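Local coordinates for ethanolamine utilization protein EutN/carboxysome structural protein Ccml (Halothece sp., PDB 6OWG), which probably assembles into pentamers that cap the vertices of a bacterial microcompartment shell such as that of the carboxysome, at residues Leu25-Ile30 against Glu41-Pro46; Glu53-Asn58 against Val79-Thr84. All coordinates share one frame; numbering follows the deposited sequence.

Contact 1: residues Leu25-Ile30 against Glu41-Pro46; sequences LLLQFI and EVAADP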
loop_
_atom_site.group_PDB
_atom_site.type_symbol
_atom_site.label_atom_id
_atom_site.label_comp_id
_atom_site.label_asym_id
_atom_site.label_seq_id
_atom_site.Cartn_x
_atom_site.Cartn_y
_atom_site.Cartn_z
ATOM N N LEU D 25 -51.415 40.359 -85.736
ATOM C CA LEU D 25 -51.581 41.396 -86.738
ATOM C C LEU D 25 -51.473 40.805 -88.134
ATOM O O LEU D 25 -50.580 40.013 -88.431
ATOM C CB LEU D 25 -50.530 42.495 -86.561
ATOM C CG LEU D 25 -50.712 43.494 -85.426
ATOM C CD1 LEU D 25 -49.684 44.581 -85.571
ATOM C CD2 LEU D 25 -52.106 44.073 -85.456
ATOM N N LEU D 26 -52.391 41.214 -88.999
ATOM C CA LEU D 26 -52.343 40.873 -90.415
ATOM C C LEU D 26 -51.474 41.914 -91.108
ATOM O O LEU D 26 -51.862 43.081 -91.213
ATOM C CB LEU D 26 -53.742 40.828 -91.019
ATOM C CG LEU D 26 -53.809 40.302 -92.447
ATOM C CD1 LEU D 26 -53.807 38.792 -92.444
ATOM C CD2 LEU D 26 -55.034 40.840 -93.150
ATOM N N LEU D 27 -50.299 41.500 -91.565
ATOM C CA LEU D 27 -49.335 42.399 -92.179
ATOM C C LEU D 27 -49.143 42.028 -93.637
ATOM O O LEU D 27 -48.794 40.888 -93.941
ATOM C CB LEU D 27 -47.986 42.331 -91.469
ATOM C CG LEU D 27 -47.925 42.219 -89.955
ATOM C CD1 LEU D 27 -46.549 41.774 -89.579
ATOM C CD2 LEU D 27 -48.233 43.550 -89.326
ATOM N N GLN D 28 -49.347 42.988 -94.529
ATOM C CA GLN D 28 -49.023 42.814 -95.937
ATOM C C GLN D 28 -47.599 43.289 -96.182
ATOM O O GLN D 28 -47.205 44.353 -95.699
ATOM C CB GLN D 28 -49.992 43.580 -96.833
ATOM C CG GLN D 28 -49.907 43.188 -98.290
ATOM C CD GLN D 28 -50.835 43.995 -99.161
ATOM O OE1 GLN D 28 -51.602 44.822 -98.670
ATOM N NE2 GLN D 28 -50.772 43.765 -100.465
ATOM N N PHE D 29 -46.837 42.502 -96.930
ATOM C CA PHE D 29 -45.452 42.847 -97.201
ATOM C C PHE D 29 -45.363 43.960 -98.233
ATOM O O PHE D 29 -46.142 44.012 -99.187
ATOM C CB PHE D 29 -44.684 41.620 -97.678
ATOM C CG PHE D 29 -44.450 40.608 -96.606
ATOM C CD1 PHE D 29 -43.722 40.936 -95.481
ATOM C CD2 PHE D 29 -44.965 39.331 -96.715
ATOM C CE1 PHE D 29 -43.511 40.006 -94.488
ATOM C CE2 PHE D 29 -44.751 38.398 -95.722
ATOM C CZ PHE D 29 -44.023 38.739 -94.609
ATOM N N ILE D 30 -44.416 44.860 -98.023
ATOM C CA ILE D 30 -44.126 45.954 -98.938
ATOM C C ILE D 30 -42.733 45.729 -99.497
ATOM O O ILE D 30 -41.875 45.150 -98.829
ATOM C CB ILE D 30 -44.225 47.320 -98.234
ATOM C CG1 ILE D 30 -43.449 47.272 -96.928
ATOM C CG2 ILE D 30 -45.664 47.680 -97.962
ATOM C CD1 ILE D 30 -43.431 48.527 -96.193
ATOM N N GLU D 41 -48.617 38.095 -93.957
ATOM C CA GLU D 41 -48.194 37.314 -92.809
ATOM C C GLU D 41 -49.107 37.656 -91.645
ATOM O O GLU D 41 -49.691 38.739 -91.597
ATOM C CB GLU D 41 -46.727 37.596 -92.445
ATOM C CG GLU D 41 -46.032 36.507 -91.643
ATOM C CD GLU D 41 -45.601 35.321 -92.487
ATOM O OE1 GLU D 41 -45.216 35.523 -93.658
ATOM O OE2 GLU D 41 -45.643 34.181 -91.975
ATOM N N VAL D 42 -49.250 36.715 -90.720
ATOM C CA VAL D 42 -49.859 36.973 -89.424
ATOM C C VAL D 42 -48.758 36.834 -88.388
ATOM O O VAL D 42 -48.132 35.775 -88.277
ATOM C CB VAL D 42 -51.032 36.024 -89.136
ATOM C CG1 VAL D 42 -51.592 36.291 -87.752
ATOM C CG2 VAL D 42 -52.115 36.186 -90.188
ATOM N N ALA D 43 -48.505 37.904 -87.643
ATOM C CA ALA D 43 -47.369 37.953 -86.740
ATOM C C ALA D 43 -47.802 38.397 -85.355
ATOM O O ALA D 43 -48.780 39.129 -85.194
ATOM C CB ALA D 43 -46.288 38.898 -87.256
ATOM N N ALA D 44 -47.062 37.929 -84.355
ATOM C CA ALA D 44 -47.190 38.449 -83.006
ATOM C C ALA D 44 -46.659 39.875 -82.946
ATOM O O ALA D 44 -45.752 40.255 -83.687
ATOM C CB ALA D 44 -46.432 37.566 -82.020
ATOM N N ASP D 45 -47.236 40.673 -82.050
ATOM C CA ASP D 45 -46.939 42.100 -81.960
ATOM C C ASP D 45 -46.607 42.475 -80.520
ATOM O O ASP D 45 -47.484 42.928 -79.769
ATOM C CB ASP D 45 -48.112 42.922 -82.484
ATOM C CG ASP D 45 -47.789 44.388 -82.591
ATOM O OD1 ASP D 45 -47.065 44.765 -83.532
ATOM O OD2 ASP D 45 -48.264 45.166 -81.742
ATOM N N PRO D 46 -45.353 42.300 -80.096
ATOM C CA PRO D 46 -44.962 42.811 -78.775
ATOM C C PRO D 46 -44.722 44.308 -78.777
ATOM O O PRO D 46 -45.021 44.978 -77.783
ATOM C CB PRO D 46 -43.671 42.041 -78.461
ATOM C CG PRO D 46 -43.527 41.027 -79.548
ATOM C CD PRO D 46 -44.256 41.554 -80.725
#

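Contact 2: residues Glu53-Asn58 against Val79-Thr84; sequences EWVLVN and VAIIDT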
loop_
_atom_site.group_PDB
_atom_site.type_symbol
_atom_site.label_atom_id
_atom_site.label_comp_id
_atom_site.label_asym_id
_atom_site.label_seq_id
_atom_site.Cartn_x
_atom_site.Cartn_y
_atom_site.Cartn_z
ATOM N N GLU D 53 -49.201 51.242 -90.007
ATOM C CA GLU D 53 -47.806 51.423 -89.645
ATOM C C GLU D 53 -46.902 50.516 -90.465
ATOM O O GLU D 53 -47.309 49.451 -90.931
ATOM C CB GLU D 53 -47.596 51.125 -88.165
ATOM C CG GLU D 53 -47.842 52.292 -87.245
ATOM C CD GLU D 53 -47.475 51.953 -85.826
ATOM O OE1 GLU D 53 -46.683 51.011 -85.654
ATOM O OE2 GLU D 53 -47.983 52.599 -84.887
ATOM N N TRP D 54 -45.659 50.949 -90.626
ATOM C CA TRP D 54 -44.620 50.152 -91.258
ATOM C C TRP D 54 -43.826 49.446 -90.173
ATOM O O TRP D 54 -43.316 50.089 -89.253
ATOM C CB TRP D 54 -43.697 51.029 -92.098
ATOM C CG TRP D 54 -44.245 51.369 -93.431
ATOM C CD1 TRP D 54 -45.554 51.513 -93.770
ATOM C CD2 TRP D 54 -43.491 51.619 -94.616
ATOM N NE1 TRP D 54 -45.666 51.833 -95.098
ATOM C CE2 TRP D 54 -44.411 51.900 -95.642
ATOM C CE3 TRP D 54 -42.126 51.617 -94.916
ATOM C CZ2 TRP D 54 -44.011 52.187 -96.942
ATOM C CZ3 TRP D 54 -41.733 51.896 -96.205
ATOM C CH2 TRP D 54 -42.670 52.181 -97.202
ATOM N N VAL D 55 -43.734 48.124 -90.272
ATOM C CA VAL D 55 -43.090 47.322 -89.244
ATOM C C VAL D 55 -42.029 46.440 -89.881
ATOM O O VAL D 55 -42.064 46.143 -91.075
ATOM C CB VAL D 55 -44.100 46.458 -88.453
ATOM C CG1 VAL D 55 -44.999 47.329 -87.601
ATOM C CG2 VAL D 55 -44.920 45.588 -89.387
ATOM N N LEU D 56 -41.066 46.037 -89.061
ATOM C CA LEU D 56 -40.141 44.968 -89.405
ATOM C C LEU D 56 -40.629 43.689 -88.747
ATOM O O LEU D 56 -40.820 43.646 -87.529
ATOM C CB LEU D 56 -38.715 45.281 -88.957
ATOM C CG LEU D 56 -37.916 46.298 -89.763
ATOM C CD1 LEU D 56 -36.546 46.434 -89.154
ATOM C CD2 LEU D 56 -37.818 45.885 -91.216
ATOM N N VAL D 57 -40.830 42.655 -89.550
ATOM C CA VAL D 57 -41.296 41.362 -89.076
ATOM C C VAL D 57 -40.244 40.311 -89.413
ATOM O O VAL D 57 -39.691 40.300 -90.516
ATOM C CB VAL D 57 -42.693 41.031 -89.659
ATOM C CG1 VAL D 57 -42.719 41.144 -91.171
ATOM C CG2 VAL D 57 -43.163 39.656 -89.227
ATOM N N ASN D 58 -39.916 39.472 -88.437
ATOM C CA ASN D 58 -38.983 38.390 -88.678
ATOM C C ASN D 58 -39.752 37.103 -88.968
ATOM O O ASN D 58 -40.983 37.062 -88.926
ATOM C CB ASN D 58 -37.993 38.249 -87.512
ATOM C CG ASN D 58 -38.660 37.980 -86.167
ATOM O OD1 ASN D 58 -39.868 37.810 -86.059
ATOM N ND2 ASN D 58 -37.848 37.937 -85.127
ATOM N N VAL D 79 -40.762 43.002 -84.795
ATOM C CA VAL D 79 -39.640 43.321 -83.922
ATOM C C VAL D 79 -39.401 44.819 -83.800
ATOM O O VAL D 79 -38.788 45.257 -82.816
ATOM C CB VAL D 79 -38.350 42.618 -84.393
ATOM C CG1 VAL D 79 -38.494 41.132 -84.244
ATOM C CG2 VAL D 79 -38.030 42.975 -85.830
ATOM N N ALA D 80 -39.874 45.614 -84.753
ATOM C CA ALA D 80 -39.616 47.042 -84.754
ATOM C C ALA D 80 -40.720 47.734 -85.528
ATOM O O ALA D 80 -41.242 47.195 -86.502
ATOM C CB ALA D 80 -38.257 47.367 -85.377
ATOM N N ILE D 81 -41.075 48.927 -85.072
ATOM C CA ILE D 81 -41.865 49.862 -85.858
ATOM C C ILE D 81 -40.888 50.722 -86.638
ATOM O O ILE D 81 -39.969 51.308 -86.057
ATOM C CB ILE D 81 -42.776 50.721 -84.967
ATOM C CG1 ILE D 81 -43.826 49.853 -84.279
ATOM C CG2 ILE D 81 -43.452 51.802 -85.780
ATOM C CD1 ILE D 81 -44.550 50.563 -83.176
ATOM N N ILE D 82 -41.064 50.774 -87.955
ATOM C CA ILE D 82 -40.129 51.495 -88.807
ATOM C C ILE D 82 -40.341 52.991 -88.624
ATOM O O ILE D 82 -41.450 53.505 -88.807
ATOM C CB ILE D 82 -40.296 51.079 -90.273
ATOM C CG1 ILE D 82 -39.685 49.701 -90.508
ATOM C CG2 ILE D 82 -39.652 52.086 -91.193
ATOM C CD1 ILE D 82 -40.115 49.081 -91.799
ATOM N N ASP D 83 -39.278 53.692 -88.238
ATOM C CA ASP D 83 -39.287 55.146 -88.226
ATOM C C ASP D 83 -39.021 55.707 -89.616
ATOM O O ASP D 83 -39.823 56.482 -90.141
ATOM C CB ASP D 83 -38.250 55.678 -87.237
ATOM C CG ASP D 83 -38.644 57.015 -86.641
ATOM O OD1 ASP D 83 -39.262 57.834 -87.349
ATOM O OD2 ASP D 83 -38.318 57.259 -85.465
ATOM N N THR D 84 -37.906 55.318 -90.225
ATOM C CA THR D 84 -37.532 55.855 -91.522
ATOM C C THR D 84 -36.772 54.812 -92.328
ATOM O O THR D 84 -36.054 53.978 -91.772
ATOM C CB THR D 84 -36.708 57.143 -91.361
ATOM O OG1 THR D 84 -36.314 57.639 -92.646
ATOM C CG2 THR D 84 -35.496 56.919 -90.482
#

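Contact 1: residues Leu25-Ile30 against Glu41-Pro46
Leu25, Leu26 and Leu27 lie opposite Ala43, Val42 and Glu41 in antiparallel register. Strands 24-30 and 39-44 are neighbours in an antiparallel sheet, consistent with the OB-type fold of the family. Two hydrogen-bonded pairs flank one non-hydrogen-bonded pair. Leu25 N donates to Ala43 O at 3.0 Å, and Ala43 N returns the bond to Leu25 O at 3.1 Å. Leu27 and Glu41 exchange a second pair of bonds. Leu27 N to Glu41 O is nearly straight, at 172°. Glu41 N to Leu27 O is more bent, at 138°.

The dense face carries Leu25, Leu27, Ala43 and Glu41. Here Leu27 CD1 rests 3.7 Å from Ala43 CB. Leu27 also touches Val6 and Val78, so this face looks into the interior of the domain. Leu25 sends its CD1 branch beyond the ladder to the carboxylate of Asp45, 3.3 Å from OD1. Asp45 OD2 makes a salt bridge with Lys23 and accepts a hydrogen bond from Ala49 N. With an alanine at Leu25, Asp45 would probably lose apolar cover and a gap would open beside it, though Lys23 and Ala49 N would still hold OD2.

The other face is sparser. Leu26 CD1 meets Val42 CG2 at 3.8 Å, the one side-chain contact there. A second subunit covers this face, with its Val87 on Leu26 and its Leu56 on Val42, and Val42 also makes backbone hydrogen bonds to it. Past Leu27 the strand pairs on beyond 41-46, with backbone bonds between Phe29 and both Lys39 and Leu37. Gln28 is partly exposed, and its NE2 bonds to Leu37 O.

Phe29 reaches back to Glu41. The Glu41 chain bends at chi2 (78°), which brings its carboxylate round to the ring edge. OE1 lies in the ring plane, 3.6 Å from both CE2 and CZ of Phe29.

Contact 2: residues Glu53-Asn58 against Val79-Thr84
Leu56 faces both Val79 and Ala80, which makes a classic beta bulge in the antiparallel pairing of strands 54-59 and 76-81. Leu56 bonds to both residues of the bulge. Val79 N donates to Leu56 O at 2.8 Å, and Leu56 N donates to Ala80 O at the same 2.8 Å. Further along, Ile82 N donates to Trp54 O at 2.7 Å, 28° from the carbonyl plane. Val55 CA adds a CA-H...O contact to Ala80 O.

The apolar contacts lie on two faces. On one, Leu56 CB touches Val79 CG2 and Ala80 CB. Leu56 CG meets Ile82 CG1 at 3.9 Å, the two side chains crossing at about a right angle. Trp54 packs its CB on Ile82 CB, while its ring leads away to stack on Tyr93. On the other face, Val55 CG1 approaches Ile81 CG1 at 4.3 Å.

Polar groups lie against apolar ones at both ends. The Glu53 chain is extended at chi2 (-174°), which carries OE1 out to the CD1 and CG2 methyls of Ile81, 3.3 Å from each. Asn58 ND2 sits 3.4 Å from Val79 CG1 and makes a weak hydrogen bond to Pro73 O of a third subunit.

That subunit also pairs with Ala80, Ile81 and Thr84 and carries the sheet on. The outer strand is thus bonded on both edges, which implies that the contact belongs to the oligomer interface as well as to the fold.

Contact 1 comes first along the chain and closes before contact 2 opens. Their centres are about 10 Å apart. Both belong to one antiparallel sheet of order 39-44, 24-30, 2-11, 54-59, 76-81, and each joins an outermost strand to its neighbour. Strand 2-11 lies between the two pairs. The sheet curls enough for them to touch: Leu27 packs on Val55, Phe29 and Ala43 on Val57, and Ile30 on Trp54. They share the interior of a single OB-type domain. Contact 1 bonds to a second subunit through Val42, contact 2 pairs with a third, and both touch the third. The two outer strands thus help to join neighbouring copies, as expected of a pentameric shell protein.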